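Biuret hydrolase (PDB 6C62) hydrolyses 1-carboxybiuret to urea-1,3-dicarboxylate and ammonia, a step in the bacterial degradation of atrazine. Local coordinates at residues Y125-E130 / N172-V177. Sequence-based numbering, arbitrary orientation.
Sequences YGFTTE and NGSIRV
Phe-127 reaches across to the loop of Ser-174, the residue that by similarity forms the acyl-ester intermediate, and illustrates how an aromatic ring can pack against the serine-bearing loop of an amidase signature enzyme. The side-chain apolar contacts centre on this ring. Its CG stands anti to the carbonyl carbon (chi1 -71°), which carries the far end of the ring, CZ, to 3.9 Å from Asn-172 CB, a methylene met in the ring plane at the edge. One ring side, CD1, lies 4.0 Å from Val-177 CG2, the two side chains crossing at about a right angle. CE1 comes 3.9 Å from Gly-173 CA.

Among the polar atoms, Asn-172 O approaches Phe-127 CZ obliquely at 3.6 Å and is also hydrogen-bonded with Thr-401 OG1. Val-177 CG1 sits in van der Waals contact, 3.7 Å from the Phe-127 carbonyl O. Ser-174 OG lies obliquely 3.9 Å from Phe-127 CE1 and finds its hydrogen bond at Ser-150 N, in the probable Ser-Ser-Lys triad with Lys-74. Asn-172 ND2 bonds to Thr-305 OG1. An alanine in place of Phe-127 would probably open a gap beside the loop of Ser-174, leaving Val-177 CG2 and Asn-172 CB without their aromatic neighbour.

Segment 125-130 runs between strands 113-118 and 130-131, and segment 172-177 follows strand 165-170 of the central mixed sheet and runs into helix 176-182, with helices 294-312 and 402-407 packed against Asn-172.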
ATOM      1  N   TYR A 125      14.693  -9.361  13.133  1.00 15.35           N
ATOM      2  CA  TYR A 125      13.785  -8.897  14.206  1.00 16.42           C
ATOM      3  C   TYR A 125      14.498  -8.879  15.555  1.00 16.71           C
ATOM      4  O   TYR A 125      14.549  -9.895  16.257  1.00 17.52           O
ATOM      5  CB  TYR A 125      12.545  -9.795  14.300  1.00 15.94           C
ATOM      6  CG  TYR A 125      11.272  -9.188  14.934  1.00 15.00           C
ATOM      7  CD1 TYR A 125      11.180  -7.846  15.324  1.00 15.06           C
ATOM      8  CD2 TYR A 125      10.124  -9.963  15.068  1.00 15.39           C
ATOM      9  CE1 TYR A 125      10.022  -7.329  15.864  1.00 14.24           C
ATOM     10  CE2 TYR A 125       8.909  -9.413  15.563  1.00 15.47           C
ATOM     11  CZ  TYR A 125       8.872  -8.092  15.960  1.00 15.01           C
ATOM     12  OH  TYR A 125       7.719  -7.546  16.514  1.00 17.75           O
ATOM     13  N   GLY A 126      15.097  -7.766  15.896  1.00 18.78           N
ATOM     14  CA  GLY A 126      15.863  -7.644  17.176  1.00 18.12           C
ATOM     15  C   GLY A 126      16.845  -6.509  17.126  1.00 19.81           C
ATOM     16  O   GLY A 126      17.240  -6.095  16.026  1.00 23.93           O
ATOM     17  N   PHE A 127      17.205  -5.956  18.279  1.00 16.14           N
ATOM     18  CA  PHE A 127      18.192  -4.880  18.346  1.00 15.09           C
ATOM     19  C   PHE A 127      19.466  -5.217  19.078  1.00 15.42           C
ATOM     20  O   PHE A 127      20.192  -4.302  19.463  1.00 15.71           O
ATOM     21  CB  PHE A 127      17.560  -3.703  19.047  1.00 14.60           C
ATOM     22  CG  PHE A 127      16.507  -3.022  18.236  1.00 13.62           C
ATOM     23  CD1 PHE A 127      16.822  -2.486  16.998  1.00 13.80           C
ATOM     24  CD2 PHE A 127      15.239  -2.873  18.723  1.00 13.69           C
ATOM     25  CE1 PHE A 127      15.840  -1.871  16.226  1.00 14.74           C
ATOM     26  CE2 PHE A 127      14.248  -2.194  17.983  1.00 14.72           C
ATOM     27  CZ  PHE A 127      14.566  -1.717  16.732  1.00 14.86           C
ATOM     28  N   THR A 128      19.772  -6.496  19.270  1.00 16.66           N
ATOM     29  CA  THR A 128      20.956  -6.874  20.082  1.00 15.89           C
ATOM     30  C   THR A 128      21.940  -7.888  19.481  1.00 18.13           C
ATOM     31  O   THR A 128      23.014  -8.072  20.030  1.00 17.51           O
ATOM     32  CB  THR A 128      20.470  -7.435  21.408  1.00 16.68           C
ATOM     33  OG1 THR A 128      19.786  -8.686  21.184  1.00 16.83           O
ATOM     34  CG2 THR A 128      19.531  -6.391  22.141  1.00 17.52           C
ATOM     35  N   THR A 129      21.602  -8.507  18.352  1.00 16.90           N
ATOM     36  CA  THR A 129      22.421  -9.545  17.705  1.00 18.20           C
ATOM     37  C   THR A 129      22.882 -10.608  18.711  1.00 17.75           C
ATOM     38  O   THR A 129      24.070 -10.905  18.842  1.00 17.77           O
ATOM     39  CB  THR A 129      23.617  -8.963  16.902  1.00 16.85           C
ATOM     40  OG1 THR A 129      23.169  -7.836  16.164  1.00 18.02           O
ATOM     41  CG2 THR A 129      24.171 -10.028  15.898  1.00 15.27           C
ATOM     42  N   GLU A 130      21.923 -11.081  19.481  1.00 16.28           N
ATOM     43  CA  GLU A 130      22.081 -12.225  20.346  1.00 19.11           C
ATOM     44  C   GLU A 130      21.425 -13.409  19.650  1.00 17.01           C
ATOM     45  O   GLU A 130      20.273 -13.768  19.927  1.00 23.95           O
ATOM     46  CB  GLU A 130      21.458 -11.915  21.716  1.00 21.06           C
ATOM     47  CG  GLU A 130      22.270 -10.835  22.470  1.00 23.88           C
ATOM     48  CD  GLU A 130      21.589 -10.389  23.773  1.00 30.08           C
ATOM     49  OE1 GLU A 130      20.550  -9.618  23.742  1.00 31.00           O
ATOM     50  OE2 GLU A 130      22.127 -10.810  24.828  1.00 29.71           O
ATOM     51  N   ASN A 172      13.572  -0.326  11.798  1.00 12.00           N
ATOM     52  CA  ASN A 172      13.172   0.468  12.950  1.00 11.72           C
ATOM     53  C   ASN A 172      14.371   0.910  13.798  1.00 11.14           C
ATOM     54  O   ASN A 172      14.188   1.359  14.935  1.00 11.10           O
ATOM     55  CB  ASN A 172      12.268  -0.395  13.804  1.00 13.36           C
ATOM     56  CG  ASN A 172      10.960  -0.759  13.081  1.00 14.15           C
ATOM     57  OD1 ASN A 172      10.227   0.130  12.636  1.00 15.00           O
ATOM     58  ND2 ASN A 172      10.682  -2.074  12.955  1.00 15.39           N
ATOM     59  N   GLY A 173      15.578   0.782  13.262  1.00 10.43           N
ATOM     60  CA  GLY A 173      16.794   1.166  13.968  1.00 10.46           C
ATOM     61  C   GLY A 173      18.037   0.368  13.719  1.00 10.61           C
ATOM     62  O   GLY A 173      19.082   0.706  14.244  1.00 13.26           O
ATOM     63  N   SER A 174      17.991  -0.644  12.920  1.00 10.15           N
ATOM     64  CA  SER A 174      19.051  -1.633  12.886  1.00 10.73           C
ATOM     65  C   SER A 174      20.399  -1.282  12.254  1.00 10.69           C
ATOM     66  O   SER A 174      21.297  -2.130  12.279  1.00 11.11           O
ATOM     67  CB  SER A 174      18.488  -2.934  12.284  1.00 11.42           C
ATOM     68  OG  SER A 174      17.691  -3.548  13.290  1.00 13.64           O
ATOM     69  N   ILE A 175      20.547  -0.078  11.695  1.00 10.11           N
ATOM     70  CA  ILE A 175      21.850   0.485  11.368  1.00 10.76           C
ATOM     71  C   ILE A 175      22.284   1.444  12.460  1.00 10.55           C
ATOM     72  O   ILE A 175      23.435   1.414  12.953  1.00 10.74           O
ATOM     73  CB  ILE A 175      21.828   1.237  10.024  1.00 10.92           C
ATOM     74  CG1 ILE A 175      21.855   0.241   8.872  1.00 11.51           C
ATOM     75  CG2 ILE A 175      23.012   2.216   9.874  1.00 11.94           C
ATOM     76  CD1 ILE A 175      21.530   0.855   7.496  1.00 12.82           C
ATOM     77  N   ARG A 176      21.365   2.321  12.823  1.00 10.60           N
ATOM     78  CA  ARG A 176      21.628   3.331  13.837  1.00 10.17           C
ATOM     79  C   ARG A 176      21.953   2.751  15.218  1.00 10.53           C
ATOM     80  O   ARG A 176      22.825   3.283  15.900  1.00 10.35           O
ATOM     81  CB  ARG A 176      20.446   4.324  13.870  1.00  9.75           C
ATOM     82  CG  ARG A 176      20.331   5.097  12.582  1.00  9.22           C
ATOM     83  CD  ARG A 176      18.939   5.710  12.518  1.00  9.63           C
ATOM     84  NE  ARG A 176      17.915   4.693  12.294  1.00  9.69           N
ATOM     85  CZ  ARG A 176      16.608   4.887  12.492  1.00 10.09           C
ATOM     86  NH1 ARG A 176      16.184   6.027  12.973  1.00  9.91           N
ATOM     87  NH2 ARG A 176      15.712   3.925  12.210  1.00  9.42           N
ATOM     88  N   VAL A 177      21.297   1.681  15.643  1.00 10.83           N
ATOM     89  CA  VAL A 177      21.556   1.095  16.937  1.00 11.61           C
ATOM     90  C   VAL A 177      23.017   0.509  17.051  1.00 13.19           C
ATOM     91  O   VAL A 177      23.758   0.874  18.002  1.00 13.12           O
ATOM     92  CB  VAL A 177      20.459   0.063  17.324  1.00 12.04           C
ATOM     93  CG1 VAL A 177      20.821  -0.711  18.600  1.00 11.56           C
ATOM     94  CG2 VAL A 177      19.098   0.791  17.520  1.00 12.54           C
TER